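Local coordinates for DNA repair protein XRCC1 (Homo sapiens, PDB 3K77), which acts as a scaffold assembling protein complexes in DNA single-strand break repair, binds poly-ADP-ribose chains and limits PARP1 activity, at residues L6-S11 against V46-K51; S11-D16 against K41-V46; K51-H56 against E122-R127. All blocks are in the same frame, centred on the assembly; numbering follows the deposited sequence.

Contact 1: L6-S11 against V46-K51; sequences LRHVVS and VLQLEK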
loop_
_atom_site.group_PDB
_atom_site.type_symbol
_atom_site.label_atom_id
_atom_site.label_comp_id
_atom_site.label_asym_id
_atom_site.label_seq_id
_atom_site.Cartn_x
_atom_site.Cartn_y
_atom_site.Cartn_z
ATOM N N LEU A 6 -5.652 5.983 10.274
ATOM C CA LEU A 6 -5.918 6.510 8.932
ATOM C C LEU A 6 -7.309 7.135 8.853
ATOM O O LEU A 6 -8.305 6.500 9.187
ATOM C CB LEU A 6 -5.787 5.399 7.881
ATOM C CG LEU A 6 -4.516 4.561 7.970
ATOM C CD1 LEU A 6 -4.672 3.313 7.142
ATOM C CD2 LEU A 6 -3.293 5.364 7.529
ATOM N N ARG A 7 -7.363 8.378 8.395
ATOM C CA ARG A 7 -8.600 9.147 8.374
ATOM C C ARG A 7 -9.504 8.778 7.184
ATOM O O ARG A 7 -10.652 8.347 7.367
ATOM C CB ARG A 7 -8.269 10.644 8.365
ATOM C CG ARG A 7 -9.448 11.585 8.169
ATOM C CD ARG A 7 -8.921 12.995 7.972
ATOM N NE ARG A 7 -9.888 13.890 7.342
ATOM C CZ ARG A 7 -10.354 15.005 7.903
ATOM N NH1 ARG A 7 -9.942 15.370 9.109
ATOM N NH2 ARG A 7 -11.229 15.761 7.258
ATOM N N HIS A 8 -8.989 8.938 5.968
ATOM C CA HIS A 8 -9.794 8.653 4.790
ATOM C C HIS A 8 -8.936 8.334 3.569
ATOM O O HIS A 8 -7.711 8.447 3.615
ATOM C CB HIS A 8 -10.800 9.791 4.520
ATOM C CG HIS A 8 -10.243 10.947 3.738
ATOM N ND1 HIS A 8 -9.483 11.938 4.309
ATOM C CD2 HIS A 8 -10.378 11.280 2.429
ATOM C CE1 HIS A 8 -9.148 12.826 3.383
ATOM N NE2 HIS A 8 -9.680 12.448 2.240
ATOM N N VAL A 9 -9.591 7.881 2.502
ATOM C CA VAL A 9 -8.944 7.627 1.220
ATOM C C VAL A 9 -8.974 8.905 0.380
ATOM O O VAL A 9 -10.058 9.422 0.072
ATOM C CB VAL A 9 -9.670 6.501 0.455
ATOM C CG1 VAL A 9 -9.006 6.234 -0.908
ATOM C CG2 VAL A 9 -9.714 5.242 1.310
ATOM N N VAL A 10 -7.794 9.420 0.029
ATOM C CA VAL A 10 -7.691 10.646 -0.771
ATOM C C VAL A 10 -7.939 10.416 -2.276
ATOM O O VAL A 10 -8.549 11.239 -2.957
ATOM C CB VAL A 10 -6.309 11.318 -0.611
ATOM C CG1 VAL A 10 -6.218 12.526 -1.521
ATOM C CG2 VAL A 10 -6.037 11.679 0.851
ATOM N N SER A 11 -7.454 9.292 -2.785
ATOM C CA SER A 11 -7.606 8.959 -4.185
ATOM C C SER A 11 -7.375 7.468 -4.316
ATOM O O SER A 11 -6.789 6.843 -3.435
ATOM C CB SER A 11 -6.555 9.690 -5.007
ATOM O OG SER A 11 -5.272 9.126 -4.763
ATOM N N VAL A 46 -4.135 6.635 -2.263
ATOM C CA VAL A 46 -3.541 7.548 -1.316
ATOM C C VAL A 46 -4.422 7.590 -0.068
ATOM O O VAL A 46 -5.624 7.846 -0.158
ATOM C CB VAL A 46 -3.393 8.939 -1.919
ATOM C CG1 VAL A 46 -2.816 9.908 -0.881
ATOM C CG2 VAL A 46 -2.520 8.855 -3.163
ATOM N N LEU A 47 -3.823 7.313 1.089
ATOM C CA LEU A 47 -4.532 7.369 2.360
ATOM C C LEU A 47 -4.095 8.578 3.176
ATOM O O LEU A 47 -2.910 8.895 3.237
ATOM C CB LEU A 47 -4.311 6.086 3.156
ATOM C CG LEU A 47 -4.694 4.818 2.398
ATOM C CD1 LEU A 47 -4.246 3.579 3.157
ATOM C CD2 LEU A 47 -6.194 4.788 2.107
ATOM N N GLN A 48 -5.070 9.257 3.783
ATOM C CA GLN A 48 -4.806 10.400 4.653
ATOM C C GLN A 48 -4.727 9.960 6.117
ATOM O O GLN A 48 -5.672 9.364 6.642
ATOM C CB GLN A 48 -5.894 11.461 4.479
ATOM C CG GLN A 48 -5.878 12.598 5.507
ATOM C CD GLN A 48 -4.675 13.518 5.367
ATOM O OE1 GLN A 48 -4.432 14.099 4.304
ATOM N NE2 GLN A 48 -3.918 13.666 6.452
ATOM N N LEU A 49 -3.599 10.252 6.769
ATOM C CA LEU A 49 -3.454 10.006 8.204
ATOM C C LEU A 49 -4.246 11.034 9.018
ATOM O O LEU A 49 -4.466 12.153 8.570
ATOM C CB LEU A 49 -1.989 10.063 8.633
ATOM C CG LEU A 49 -0.883 9.451 7.764
ATOM C CD1 LEU A 49 0.394 9.309 8.595
ATOM C CD2 LEU A 49 -1.279 8.107 7.184
ATOM N N GLU A 50 -4.670 10.657 10.218
ATOM C CA GLU A 50 -5.440 11.571 11.056
ATOM C C GLU A 50 -4.591 12.760 11.470
ATOM O O GLU A 50 -5.083 13.880 11.544
ATOM C CB GLU A 50 -6.023 10.862 12.286
ATOM C CG GLU A 50 -7.287 10.088 11.981
ATOM C CD GLU A 50 -7.784 9.313 13.175
ATOM O OE1 GLU A 50 -8.652 8.432 12.987
ATOM O OE2 GLU A 50 -7.301 9.583 14.298
ATOM N N LYS A 51 -3.313 12.501 11.731
ATOM C CA LYS A 51 -2.342 13.543 12.051
ATOM C C LYS A 51 -1.038 13.269 11.332
ATOM O O LYS A 51 -0.808 12.161 10.856
ATOM C CB LYS A 51 -2.097 13.640 13.562
ATOM C CG LYS A 51 -2.593 12.444 14.361
ATOM C CD LYS A 51 -1.585 11.983 15.417
ATOM C CE LYS A 51 -0.743 13.121 15.979
ATOM N NZ LYS A 51 0.206 12.614 17.015
#
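Two classic beta bulges set Arg-7 and His-8 against the single residue Gln-48, and Val-10 and Ser-11 against Val-46, in the antiparallel pairing of strands 6-12 and 42-49 of the XRCC1 N-terminal domain. At the first, Gln-48 O takes Arg-7 N at 2.6 Å. His-8 N adds a weak bond to Gln-48 O at 3.4 Å. Gln-48 N answers with an almost straight bond (172° at the hydrogen) to His-8 O at 2.8 Å. At the second, Val-46 O receives Val-10 N at 2.7 Å, and Val-46 N reaches Ser-11 O at 2.9 Å. The Gln-48 side chain, with CG anti to the backbone N (chi1 170°), bends at chi2 so that NE2 meets the carbonyl O of the following residue, Leu-49, on a lone pair at 2.7 Å, while OE1 accepts a weak bond from Arg-127 NE. The His-8 ring rests beside both CB and CG of Gln-48. With alanine at this position, Leu-49 O would probably lose this donor, Arg-127 NE its weak acceptor and the His-8 ring the CG part of its neighbour. On the other face, Leu-47 spreads its branches, CD1 meeting Leu-6 CD1 at 4.0 Å and CD2 meeting Val-9 CG2 at 3.6 Å.

Contact 2: S11-D16 against K41-V46; sequences SCSSQD and KTISVV
Ser-13 OG is held by two groups at once. It accepts a weak bond from Ser-44 N at 2.8 Å, bent to 130° at the hydrogen, and donates to a water, also at 2.8 Å. The same water donates a hydrogen bond to Thr-42 O at 3.2 Å, extending the link two residues along strand 42-49, from Ser-44 to Thr-42. With chi1 at 82°, OG sits between its own backbone N and carbonyl carbon, and here the hydroxyl rather than a backbone carbonyl serves as acceptor for Ser-44 N. The return bond is backbone to backbone, Ser-13 N to Ser-44 O at 2.7 Å (164° at the hydrogen). A second water bridges Ser-11 OG, at 2.9 Å, and, weakly, Ser-44 OG. One residue back, Cys-12 and Val-45 form a non-hydrogen-bonded pair whose SG and CG1 meet at 3.4 Å, and Trp-33 touches both side chains. Beyond Ser-13 the contact thins to Ser-14 CB against Ile-43 CG2 at 4.0 Å. The hydroxyl and carbonyl of Ser-14 are bonded outside the two segments: OG to Glu-40 OE1 and Ala-36 N, the carbonyl O to Trp-33 NE1. This is the parting end of an antiparallel strand pair, where a serine hydroxyl makes one further, weak bond to the strand as the other chain leaves the sheet, in a beta-rich domain assigned to the galactose-binding-like clan.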
loop_
_atom_site.group_PDB
_atom_site.type_symbol
_atom_site.label_atom_id
_atom_site.label_comp_id
_atom_site.label_asym_id
_atom_site.label_seq_id
_atom_site.Cartn_x
_atom_site.Cartn_y
_atom_site.Cartn_z
ATOM N N SER A 11 -7.454 9.292 -2.785
ATOM C CA SER A 11 -7.606 8.959 -4.185
ATOM C C SER A 11 -7.375 7.468 -4.316
ATOM O O SER A 11 -6.789 6.843 -3.435
ATOM C CB SER A 11 -6.555 9.690 -5.007
ATOM O OG SER A 11 -5.272 9.126 -4.763
ATOM N N CYS A 12 -7.839 6.905 -5.425
ATOM C CA CYS A 12 -7.684 5.491 -5.711
ATOM C C CYS A 12 -7.764 5.343 -7.208
ATOM O O CYS A 12 -8.702 5.846 -7.821
ATOM C CB CYS A 12 -8.801 4.688 -5.057
ATOM S SG CYS A 12 -8.723 2.904 -5.354
ATOM N N SER A 13 -6.775 4.675 -7.799
ATOM C CA SER A 13 -6.720 4.515 -9.252
ATOM C C SER A 13 -7.732 3.483 -9.765
ATOM O O SER A 13 -8.145 3.526 -10.918
ATOM C CB SER A 13 -5.302 4.139 -9.702
ATOM O OG SER A 13 -5.067 2.742 -9.555
ATOM N N SER A 14 -8.114 2.556 -8.899
ATOM C CA SER A 14 -9.003 1.470 -9.272
ATOM C C SER A 14 -9.424 0.695 -8.031
ATOM O O SER A 14 -8.588 0.362 -7.184
ATOM C CB SER A 14 -8.306 0.512 -10.249
ATOM O OG SER A 14 -9.092 -0.651 -10.475
ATOM N N GLN A 15 -10.717 0.398 -7.931
ATOM C CA GLN A 15 -11.223 -0.355 -6.788
ATOM C C GLN A 15 -12.506 -1.086 -7.108
ATOM O O GLN A 15 -13.254 -0.697 -8.012
ATOM C CB GLN A 15 -11.457 0.555 -5.590
ATOM C CG GLN A 15 -12.665 1.445 -5.737
ATOM C CD GLN A 15 -12.852 2.361 -4.541
ATOM O OE1 GLN A 15 -12.251 2.151 -3.487
ATOM N NE2 GLN A 15 -13.683 3.385 -4.700
ATOM N N ASP A 16 -12.735 -2.156 -6.348
ATOM C CA ASP A 16 -13.909 -3.019 -6.479
ATOM C C ASP A 16 -15.076 -2.470 -5.667
ATOM O O ASP A 16 -14.877 -1.660 -4.754
ATOM C CB ASP A 16 -13.555 -4.410 -5.969
ATOM C CG ASP A 16 -14.534 -5.456 -6.405
ATOM O OD1 ASP A 16 -15.145 -6.077 -5.515
ATOM O OD2 ASP A 16 -14.699 -5.654 -7.625
ATOM N N LYS A 41 -2.264 -3.362 -14.976
ATOM C CA LYS A 41 -0.894 -3.727 -14.617
ATOM C C LYS A 41 -0.466 -3.176 -13.267
ATOM O O LYS A 41 0.332 -3.800 -12.562
ATOM C CB LYS A 41 0.101 -3.351 -15.719
ATOM C CG LYS A 41 0.399 -4.488 -16.689
ATOM C CD LYS A 41 1.644 -4.225 -17.531
ATOM C CE LYS A 41 2.922 -4.302 -16.711
ATOM N NZ LYS A 41 3.101 -3.110 -15.824
ATOM N N THR A 42 -0.990 -2.005 -12.913
ATOM C CA THR A 42 -0.753 -1.435 -11.587
ATOM C C THR A 42 -1.959 -0.631 -11.107
ATOM O O THR A 42 -2.757 -0.151 -11.912
ATOM C CB THR A 42 0.523 -0.537 -11.526
ATOM O OG1 THR A 42 0.229 0.743 -12.088
ATOM C CG2 THR A 42 1.686 -1.171 -12.271
ATOM N N ILE A 43 -2.087 -0.507 -9.789
ATOM C CA ILE A 43 -3.187 0.220 -9.168
ATOM C C ILE A 43 -2.664 0.978 -7.951
ATOM O O ILE A 43 -1.587 0.656 -7.438
ATOM C CB ILE A 43 -4.329 -0.729 -8.751
ATOM C CG1 ILE A 43 -3.873 -1.656 -7.624
ATOM C CG2 ILE A 43 -4.836 -1.517 -9.955
ATOM C CD1 ILE A 43 -4.900 -2.658 -7.193
ATOM N N SER A 44 -3.432 1.962 -7.476
ATOM C CA SER A 44 -2.924 2.913 -6.491
ATOM C C SER A 44 -3.994 3.489 -5.548
ATOM O O SER A 44 -5.152 3.667 -5.933
ATOM C CB SER A 44 -2.206 4.052 -7.227
ATOM O OG SER A 44 -1.445 4.837 -6.331
ATOM N N VAL A 45 -3.590 3.777 -4.309
ATOM C CA VAL A 45 -4.431 4.510 -3.354
ATOM C C VAL A 45 -3.591 5.458 -2.520
ATOM O O VAL A 45 -2.469 5.145 -2.140
ATOM C CB VAL A 45 -5.207 3.599 -2.364
ATOM C CG1 VAL A 45 -6.246 2.778 -3.085
ATOM C CG2 VAL A 45 -4.263 2.725 -1.608
ATOM N N VAL A 46 -4.135 6.635 -2.263
ATOM C CA VAL A 46 -3.541 7.548 -1.316
ATOM C C VAL A 46 -4.422 7.590 -0.068
ATOM O O VAL A 46 -5.624 7.846 -0.158
ATOM C CB VAL A 46 -3.393 8.939 -1.919
ATOM C CG1 VAL A 46 -2.816 9.908 -0.881
ATOM C CG2 VAL A 46 -2.520 8.855 -3.163
HETATM O O HOH W 1 -4.308 6.683 -5.898
HETATM O O HOH W 2 -5.033 2.040 -12.294
#

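Contact 3: K51-H56 against E122-R127; sequences KEEQIH and EKRWDR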
loop_
_atom_site.group_PDB
_atom_site.type_symbol
_atom_site.label_atom_id
_atom_site.label_comp_id
_atom_site.label_asym_id
_atom_site.label_seq_id
_atom_site.Cartn_x
_atom_site.Cartn_y
_atom_site.Cartn_z
ATOM N N LYS A 51 -3.313 12.501 11.731
ATOM C CA LYS A 51 -2.342 13.543 12.051
ATOM C C LYS A 51 -1.038 13.269 11.332
ATOM O O LYS A 51 -0.808 12.161 10.856
ATOM C CB LYS A 51 -2.097 13.640 13.562
ATOM C CG LYS A 51 -2.593 12.444 14.361
ATOM C CD LYS A 51 -1.585 11.983 15.417
ATOM C CE LYS A 51 -0.743 13.121 15.979
ATOM N NZ LYS A 51 0.206 12.614 17.015
ATOM N N GLU A 52 -0.191 14.286 11.242
ATOM C CA GLU A 52 1.129 14.106 10.665
ATOM C C GLU A 52 1.959 13.265 11.625
ATOM O O GLU A 52 1.992 13.537 12.827
ATOM C CB GLU A 52 1.800 15.457 10.442
ATOM C CG GLU A 52 2.602 15.528 9.162
ATOM C CD GLU A 52 3.388 16.808 9.046
ATOM O OE1 GLU A 52 3.781 17.351 10.101
ATOM O OE2 GLU A 52 3.621 17.261 7.903
ATOM N N GLU A 53 2.630 12.247 11.100
ATOM C CA GLU A 53 3.366 11.338 11.958
ATOM C C GLU A 53 4.600 10.782 11.272
ATOM O O GLU A 53 4.708 10.817 10.046
ATOM C CB GLU A 53 2.465 10.189 12.423
ATOM C CG GLU A 53 1.291 10.605 13.292
ATOM C CD GLU A 53 0.771 9.467 14.142
ATOM O OE1 GLU A 53 1.539 8.965 14.989
ATOM O OE2 GLU A 53 -0.403 9.075 13.970
ATOM N N GLN A 54 5.530 10.287 12.084
ATOM C CA GLN A 54 6.700 9.577 11.594
ATOM C C GLN A 54 6.419 8.076 11.519
ATOM O O GLN A 54 5.912 7.490 12.475
ATOM C CB GLN A 54 7.891 9.846 12.514
ATOM C CG GLN A 54 9.109 9.026 12.172
ATOM C CD GLN A 54 10.322 9.446 12.956
ATOM O OE1 GLN A 54 10.202 10.007 14.041
ATOM N NE2 GLN A 54 11.503 9.174 12.416
ATOM N N ILE A 55 6.747 7.456 10.388
ATOM C CA ILE A 55 6.495 6.030 10.208
ATOM C C ILE A 55 7.717 5.189 10.564
ATOM O O ILE A 55 8.814 5.399 10.033
ATOM C CB ILE A 55 6.002 5.715 8.784
ATOM C CG1 ILE A 55 4.697 6.473 8.507
ATOM C CG2 ILE A 55 5.810 4.205 8.595
ATOM C CD1 ILE A 55 4.433 6.722 7.030
ATOM N N HIS A 56 7.504 4.243 11.476
ATOM C CA HIS A 56 8.559 3.385 12.004
ATOM C C HIS A 56 8.606 2.033 11.275
ATOM O O HIS A 56 9.671 1.508 10.950
ATOM C CB HIS A 56 8.313 3.180 13.503
ATOM C CG HIS A 56 9.350 2.342 14.182
ATOM N ND1 HIS A 56 10.532 2.865 14.654
ATOM C CD2 HIS A 56 9.371 1.022 14.480
ATOM C CE1 HIS A 56 11.247 1.900 15.209
ATOM N NE2 HIS A 56 10.564 0.772 15.116
ATOM N N GLU A 122 12.913 9.414 7.965
ATOM C CA GLU A 122 13.369 10.344 8.988
ATOM C C GLU A 122 12.325 11.415 9.291
ATOM O O GLU A 122 12.234 11.907 10.422
ATOM C CB GLU A 122 14.665 11.013 8.540
ATOM C CG GLU A 122 15.612 11.338 9.677
ATOM C CD GLU A 122 16.231 10.093 10.297
ATOM O OE1 GLU A 122 16.519 10.108 11.512
ATOM O OE2 GLU A 122 16.426 9.094 9.569
ATOM N N LYS A 123 11.546 11.767 8.268
ATOM C CA LYS A 123 10.571 12.864 8.333
ATOM C C LYS A 123 9.141 12.456 8.744
ATOM O O LYS A 123 8.816 11.269 8.868
ATOM C CB LYS A 123 10.535 13.603 6.988
ATOM C CG LYS A 123 11.920 13.873 6.390
ATOM C CD LYS A 123 11.847 14.167 4.900
ATOM C CE LYS A 123 13.215 14.091 4.272
ATOM N NZ LYS A 123 13.167 13.710 2.837
ATOM N N ARG A 124 8.298 13.464 8.963
ATOM C CA ARG A 124 6.886 13.255 9.307
ATOM C C ARG A 124 5.980 13.509 8.114
ATOM O O ARG A 124 6.224 14.430 7.330
ATOM C CB ARG A 124 6.455 14.169 10.460
ATOM C CG ARG A 124 7.440 14.238 11.608
ATOM C CD ARG A 124 6.755 14.745 12.861
ATOM N NE ARG A 124 6.242 13.658 13.694
ATOM C CZ ARG A 124 5.146 13.754 14.444
ATOM N NH1 ARG A 124 4.447 14.882 14.443
ATOM N NH2 ARG A 124 4.736 12.724 15.183
ATOM N N TRP A 125 4.927 12.705 7.997
ATOM C CA TRP A 125 4.005 12.812 6.872
ATOM C C TRP A 125 2.554 12.651 7.328
ATOM O O TRP A 125 2.291 12.222 8.452
ATOM C CB TRP A 125 4.326 11.746 5.821
ATOM C CG TRP A 125 5.776 11.605 5.514
ATOM C CD1 TRP A 125 6.652 10.759 6.113
ATOM C CD2 TRP A 125 6.525 12.321 4.519
ATOM N NE1 TRP A 125 7.904 10.903 5.565
ATOM C CE2 TRP A 125 7.850 11.853 4.577
ATOM C CE3 TRP A 125 6.204 13.310 3.588
ATOM C CZ2 TRP A 125 8.854 12.338 3.751
ATOM C CZ3 TRP A 125 7.202 13.790 2.764
ATOM C CH2 TRP A 125 8.510 13.298 2.848
ATOM N N ASP A 126 1.613 12.983 6.447
ATOM C CA ASP A 126 0.196 12.776 6.735
ATOM C C ASP A 126 -0.528 12.160 5.543
ATOM O O ASP A 126 -1.729 11.942 5.577
ATOM C CB ASP A 126 -0.475 14.079 7.202
ATOM C CG ASP A 126 -0.339 15.208 6.199
ATOM O OD1 ASP A 126 0.492 15.100 5.281
ATOM O OD2 ASP A 126 -1.074 16.207 6.332
ATOM N N ARG A 127 0.228 11.868 4.495
ATOM C CA ARG A 127 -0.302 11.205 3.320
ATOM C C ARG A 127 0.524 9.949 3.024
ATOM O O ARG A 127 1.734 9.919 3.254
ATOM C CB ARG A 127 -0.260 12.148 2.117
ATOM C CG ARG A 127 -1.199 13.335 2.200
ATOM C CD ARG A 127 -2.607 12.930 1.842
ATOM N NE ARG A 127 -3.422 14.075 1.441
ATOM C CZ ARG A 127 -3.363 14.657 0.241
ATOM N NH1 ARG A 127 -2.516 14.214 -0.674
ATOM N NH2 ARG A 127 -4.145 15.688 -0.053
#
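A short antiparallel ladder centred on Glu-53 and Trp-125 joins strand 52-54 to strand 124-133, at the surface of the XRCC1 N-terminal domain and beside two corners of the chain, at Lys-51 and Asp-126. Two backbone bonds define this hydrogen-bonded pair. Glu-53 N gives to Trp-125 O at 2.7 Å, with 163° at the hydrogen. Trp-125 N returns to Glu-53 O at 2.8 Å, nearly linear at the hydrogen. CA-H...O contacts flank the bonds, Glu-52 CA to Trp-125 O and Arg-124 CA to Glu-53 O.

Arg-124 reaches across to the partner strand at Glu-52 and Glu-53. Its chain bends at chi3 (92°), which lays one face of the guanidinium over Glu-52 O and Glu-53 CA. NH1 of Arg-124 is 3.2 Å from Glu-52 O, but the angle is too poor for a hydrogen bond, as expected for an oxygen lying over the face. Nor does Glu-52 make a salt bridge with it: OE1 stays 5.0 Å from Arg-124 NH1, and the carboxylate and guanidinium planes stand 75° apart.

Other polar ends are satisfied outside the ladder. Trp-125 NE1 bonds to Ala-120 O and Gln-54 NE2 to Ala-121 O, tying both strands to helix 118-122, while Asp-126 OD2 is bonded to Ser-75 OG. Asp-126 meets Glu-52 through its CB, 3.8 Å from Glu-52 CA and 3.9 Å from Glu-52 CG.

From the N terminus, strand 6-12 comes first in the chain and pairs with strand 42-49. Contact 2 closes the inner loop, 24 residues that include strand 33-34, and is nested within the 34-residue loop closed by contact 1; the two share Ser-11 and Val-46 on one continuous strand pair. The chain then turns at Glu-50 and Lys-51, and contact 3 follows in series, closing 65 residues that hold helix 96-101 and most of helix 118-122. Strand 124-133 unites them: beside strand 42-49 in the same sheet, it probably accepts a bond at Asp-126 O from Leu-49 N, 2.8 Å away, so contacts 1 and 3 meet there.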